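Local atomic coordinates of triggering receptor expressed on myeloid cells 1 (Mus musculus, PDB entry 1U9K), a protein that amplifies inflammatory responses as a cell-surface receptor of the innate and adaptive immune system, signalling through the adapter TYROBP/DAP12, and is represented here by its extracellular immunoglobulin V-type domain. Residues Gln36-Pro39 with Glu43-Thr46; Leu90-Ile95 with Asn100-Leu105. All coordinates share one frame; numbering follows the deposited sequence.

Contact 1. Residues Gln36-Pro39 with Glu43-Thr46; sequences QRLP and EPLT
Q36 swings CG beside its backbone N (chi1 -61°) and then runs on extended, while T46 turns OG1 to the equivalent position (chi1 -65°), an arrangement that brings the Q36 amide to the T46 hydroxyl on the face they share. The bond from Q36 NE2 to T46 OG1 is 3.0 Å long and nearly straight at 165°, with the hydroxyl close to the amide plane. Glutamine suits this place because its two-ended head can donate here while OE1 accepts from R92 NE, fixing the flip of the amide. P44 lies alongside, its CB 3.9 Å from Q36 NE2. The same CB also meets L38, whose CD2 lies 3.9 Å from P44 CB and crosses the ring obliquely. The backbones themselves pair antiparallel: R37 N gives to L45 O at 2.8 Å, and L45 N returns to R37 O at 2.9 Å. R37 and L45 set their side chains on the other face, where the long arginine leads off to T86 O, leaving its aliphatic base beside the leucine. P39 CG packs at 4.3 Å against L45 CG. This is the C-C' hairpin of the V-set fold: strand 45-49 forms the outer margin of the five-stranded sheet, and strand 32-37 is flanked on its other side by strand 89-96.

Contact 2. Residues Leu90-Ile95 with Asn100-Leu105; sequences LYRCVI and NDPVVL
I95 and V103 form an antiparallel hydrogen-bonded pair, with I95 N to V103 O at 2.8 Å and V103 N to I95 O at 3.0 Å, and L105 N adds a third bond to C93 O at 2.9 Å. On the face of I95 the apolar residues fit closely. I95 CB lies alongside V103 CB at 3.8 Å, both being beta-branched and suited to extended backbone, and L105 crosses the isoleucine at about a right angle, its CD2 4.0 Å from I95 CG1. L105 CB also packs against C93 CB. The opposite face carries V94 and R92. V94 runs side by side with the ring of P102, its CB 3.8 Å from P102 CB; a proline, with no N-H to donate, suits a position whose CA meets I95 O and offers a compact apolar ring. R92 places CG between its backbone N and carbonyl carbon (chi1 54°) and extends across V104 and P102, bringing NH1 within 3.8 Å of V104 CG2, while NE is held by Q36. In the V-set fold this is the F-G hairpin, with the CDR3-like loop between its strands. Strand 89-96 lies between strands 103-113 and 32-37, C93 is tied by the disulfide to C21 of strand 17-22 in the other sheet, and helix 25-28 brings Y28 against I95 and V103.

Both contacts lie in antiparallel hairpins of the same five-stranded sheet, and their inner strands, 32-37 and 89-96, are neighbours: Q36 N bonds R92 O and L38 N bonds L90 O. Contact 1 lies at the sheet's margin and is a surface contact, with polar side chains, prolines and an exposed leucine. Contact 2 is partly buried, and its half-cystine, tied to the other sheet, its isoleucine and its leucine are all buried. Side-chain chemistry accordingly differs: an amide-hydroxyl bond crosses the first, whereas only backbone bonds cross the second, supplemented by apolar contacts. R92 is the side chain common to both, belonging to contact 2 yet reaching contact 1.

Contact 1. Residues Gln36-Pro39 with Glu43-Thr46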
# COMPACT_ATOMS: atom_id res chain seq x y z
N GLN A 36 -3.78 -2.36 -0.46
CA GLN A 36 -4.88 -3.30 -0.31
C GLN A 36 -4.74 -4.11 0.97
O GLN A 36 -3.63 -4.37 1.42
CB GLN A 36 -4.95 -4.29 -1.47
CG GLN A 36 -5.18 -3.58 -2.85
CD GLN A 36 -5.48 -4.59 -3.95
OE1 GLN A 36 -4.76 -5.58 -4.07
NE2 GLN A 36 -6.54 -4.37 -4.72
N ARG A 37 -5.86 -4.45 1.56
CA ARG A 37 -5.88 -5.45 2.59
C ARG A 37 -6.42 -6.75 1.97
O ARG A 37 -7.22 -6.72 1.02
CB ARG A 37 -6.74 -4.98 3.73
CG ARG A 37 -6.78 -5.85 4.93
CD ARG A 37 -7.50 -5.16 6.08
NE ARG A 37 -7.37 -5.92 7.30
CZ ARG A 37 -7.89 -5.54 8.48
NH1 ARG A 37 -8.57 -4.41 8.59
NH2 ARG A 37 -7.71 -6.28 9.53
N LEU A 38 -5.92 -7.86 2.47
CA LEU A 38 -6.29 -9.17 1.94
C LEU A 38 -6.96 -10.01 3.01
O LEU A 38 -6.32 -10.86 3.62
CB LEU A 38 -5.05 -9.88 1.41
CG LEU A 38 -4.23 -9.16 0.34
CD1 LEU A 38 -2.85 -9.82 -0.01
CD2 LEU A 38 -5.01 -9.00 -0.90
N PRO A 39 -8.26 -9.80 3.24
CA PRO A 39 -8.98 -10.67 4.16
C PRO A 39 -9.05 -12.10 3.62
O PRO A 39 -9.18 -12.33 2.41
CB PRO A 39 -10.32 -9.94 4.34
CG PRO A 39 -10.52 -9.22 3.05
CD PRO A 39 -9.15 -8.92 2.52
N GLU A 43 -12.48 -10.95 -1.34
CA GLU A 43 -11.77 -10.17 -2.34
C GLU A 43 -10.88 -9.16 -1.64
O GLU A 43 -11.19 -8.79 -0.52
CB GLU A 43 -12.76 -9.44 -3.26
CG GLU A 43 -13.43 -10.38 -4.24
CD GLU A 43 -12.42 -11.04 -5.19
OE1 GLU A 43 -11.53 -10.37 -5.77
OE2 GLU A 43 -12.51 -12.27 -5.32
N PRO A 44 -9.73 -8.83 -2.23
CA PRO A 44 -8.89 -7.73 -1.75
C PRO A 44 -9.75 -6.47 -1.54
O PRO A 44 -10.70 -6.20 -2.35
CB PRO A 44 -7.93 -7.48 -2.91
CG PRO A 44 -7.83 -8.83 -3.59
CD PRO A 44 -9.18 -9.40 -3.47
N LEU A 45 -9.46 -5.74 -0.48
CA LEU A 45 -10.05 -4.43 -0.19
C LEU A 45 -9.04 -3.38 -0.54
O LEU A 45 -7.96 -3.33 0.01
CB LEU A 45 -10.33 -4.26 1.28
CG LEU A 45 -11.36 -5.16 1.91
CD1 LEU A 45 -11.29 -4.98 3.45
CD2 LEU A 45 -12.76 -4.88 1.36
N THR A 46 -9.42 -2.52 -1.47
CA THR A 46 -8.60 -1.42 -1.87
C THR A 46 -8.83 -0.26 -0.92
O THR A 46 -9.92 0.24 -0.82
CB THR A 46 -8.95 -1.08 -3.30
OG1 THR A 46 -8.58 -2.22 -4.10
CG2 THR A 46 -8.10 0.08 -3.83

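Contact 2. Residues Leu90-Ile95 with Asn100-Leu105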
# COMPACT_ATOMS: atom_id res chain seq x y z
N LEU A 90 -3.18 -9.12 6.50
CA LEU A 90 -2.24 -9.19 5.39
C LEU A 90 -2.60 -8.02 4.44
O LEU A 90 -3.79 -7.80 4.13
CB LEU A 90 -2.35 -10.54 4.70
CG LEU A 90 -1.33 -10.79 3.62
CD1 LEU A 90 0.02 -10.83 4.21
CD2 LEU A 90 -1.68 -12.14 2.88
N TYR A 91 -1.59 -7.29 3.97
CA TYR A 91 -1.75 -6.13 3.11
C TYR A 91 -0.74 -6.20 1.99
O TYR A 91 0.23 -6.91 2.09
CB TYR A 91 -1.46 -4.84 3.87
CG TYR A 91 -2.39 -4.52 4.97
CD1 TYR A 91 -2.15 -4.97 6.28
CD2 TYR A 91 -3.52 -3.70 4.76
CE1 TYR A 91 -3.01 -4.65 7.32
CE2 TYR A 91 -4.40 -3.40 5.82
CZ TYR A 91 -4.15 -3.88 7.06
OH TYR A 91 -4.98 -3.60 8.12
N ARG A 92 -0.96 -5.46 0.93
CA ARG A 92 0.05 -5.32 -0.08
C ARG A 92 -0.10 -4.01 -0.80
O ARG A 92 -1.18 -3.44 -0.85
CB ARG A 92 -0.06 -6.44 -1.11
CG ARG A 92 -1.40 -6.57 -1.70
CD ARG A 92 -1.56 -7.68 -2.67
NE ARG A 92 -2.80 -7.55 -3.44
CZ ARG A 92 -3.32 -8.54 -4.16
NH1 ARG A 92 -2.73 -9.68 -4.24
NH2 ARG A 92 -4.44 -8.38 -4.84
N CYS A 93 0.99 -3.56 -1.39
CA CYS A 93 1.01 -2.49 -2.39
C CYS A 93 0.95 -3.13 -3.78
O CYS A 93 1.60 -4.16 -4.04
CB CYS A 93 2.35 -1.75 -2.42
SG CYS A 93 2.90 -0.93 -0.94
N VAL A 94 0.19 -2.51 -4.68
CA VAL A 94 0.00 -3.03 -6.01
C VAL A 94 -0.03 -1.95 -7.06
O VAL A 94 -0.33 -0.77 -6.79
CB VAL A 94 -1.30 -3.80 -6.13
CG1 VAL A 94 -1.33 -5.00 -5.18
CG2 VAL A 94 -2.52 -2.84 -5.97
N ILE A 95 0.31 -2.36 -8.27
CA ILE A 95 -0.15 -1.64 -9.48
C ILE A 95 -1.62 -2.01 -9.63
O ILE A 95 -1.97 -3.20 -9.72
CB ILE A 95 0.63 -2.01 -10.70
CG1 ILE A 95 2.14 -1.82 -10.50
CG2 ILE A 95 0.09 -1.19 -11.95
CD1 ILE A 95 2.55 -0.41 -10.09
N ASN A 100 -7.99 -5.78 -14.85
CA ASN A 100 -6.78 -6.62 -14.84
C ASN A 100 -6.37 -6.96 -13.37
O ASN A 100 -6.69 -6.20 -12.45
CB ASN A 100 -5.60 -5.93 -15.58
CG ASN A 100 -5.97 -5.41 -16.97
OD1 ASN A 100 -5.67 -4.27 -17.34
ND2 ASN A 100 -6.59 -6.25 -17.74
N ASP A 101 -5.72 -8.12 -13.17
CA ASP A 101 -5.19 -8.52 -11.87
C ASP A 101 -4.16 -7.47 -11.45
O ASP A 101 -3.33 -7.04 -12.27
CB ASP A 101 -4.63 -9.94 -11.93
CG ASP A 101 -5.69 -10.96 -12.32
OD1 ASP A 101 -6.89 -10.66 -12.17
OD2 ASP A 101 -5.32 -12.05 -12.79
N PRO A 102 -4.17 -7.07 -10.20
CA PRO A 102 -3.15 -6.15 -9.69
C PRO A 102 -1.75 -6.79 -9.82
O PRO A 102 -1.62 -8.03 -9.78
CB PRO A 102 -3.63 -5.84 -8.28
CG PRO A 102 -5.07 -6.21 -8.28
CD PRO A 102 -5.18 -7.47 -9.10
N VAL A 103 -0.73 -5.97 -10.02
CA VAL A 103 0.65 -6.43 -10.00
C VAL A 103 1.15 -6.13 -8.61
O VAL A 103 1.16 -4.99 -8.20
CB VAL A 103 1.57 -5.72 -11.03
CG1 VAL A 103 3.01 -6.26 -10.94
CG2 VAL A 103 1.02 -5.85 -12.47
N VAL A 104 1.60 -7.16 -7.90
CA VAL A 104 2.07 -6.98 -6.54
C VAL A 104 3.47 -6.37 -6.54
O VAL A 104 4.36 -6.90 -7.18
CB VAL A 104 2.05 -8.33 -5.79
CG1 VAL A 104 2.50 -8.19 -4.40
CG2 VAL A 104 0.62 -8.97 -5.89
N LEU A 105 3.64 -5.25 -5.86
CA LEU A 105 4.93 -4.64 -5.61
C LEU A 105 5.54 -5.20 -4.30
O LEU A 105 4.83 -5.68 -3.41
CB LEU A 105 4.77 -3.13 -5.49
CG LEU A 105 4.14 -2.46 -6.72
CD1 LEU A 105 3.88 -1.03 -6.38
CD2 LEU A 105 5.04 -2.59 -7.93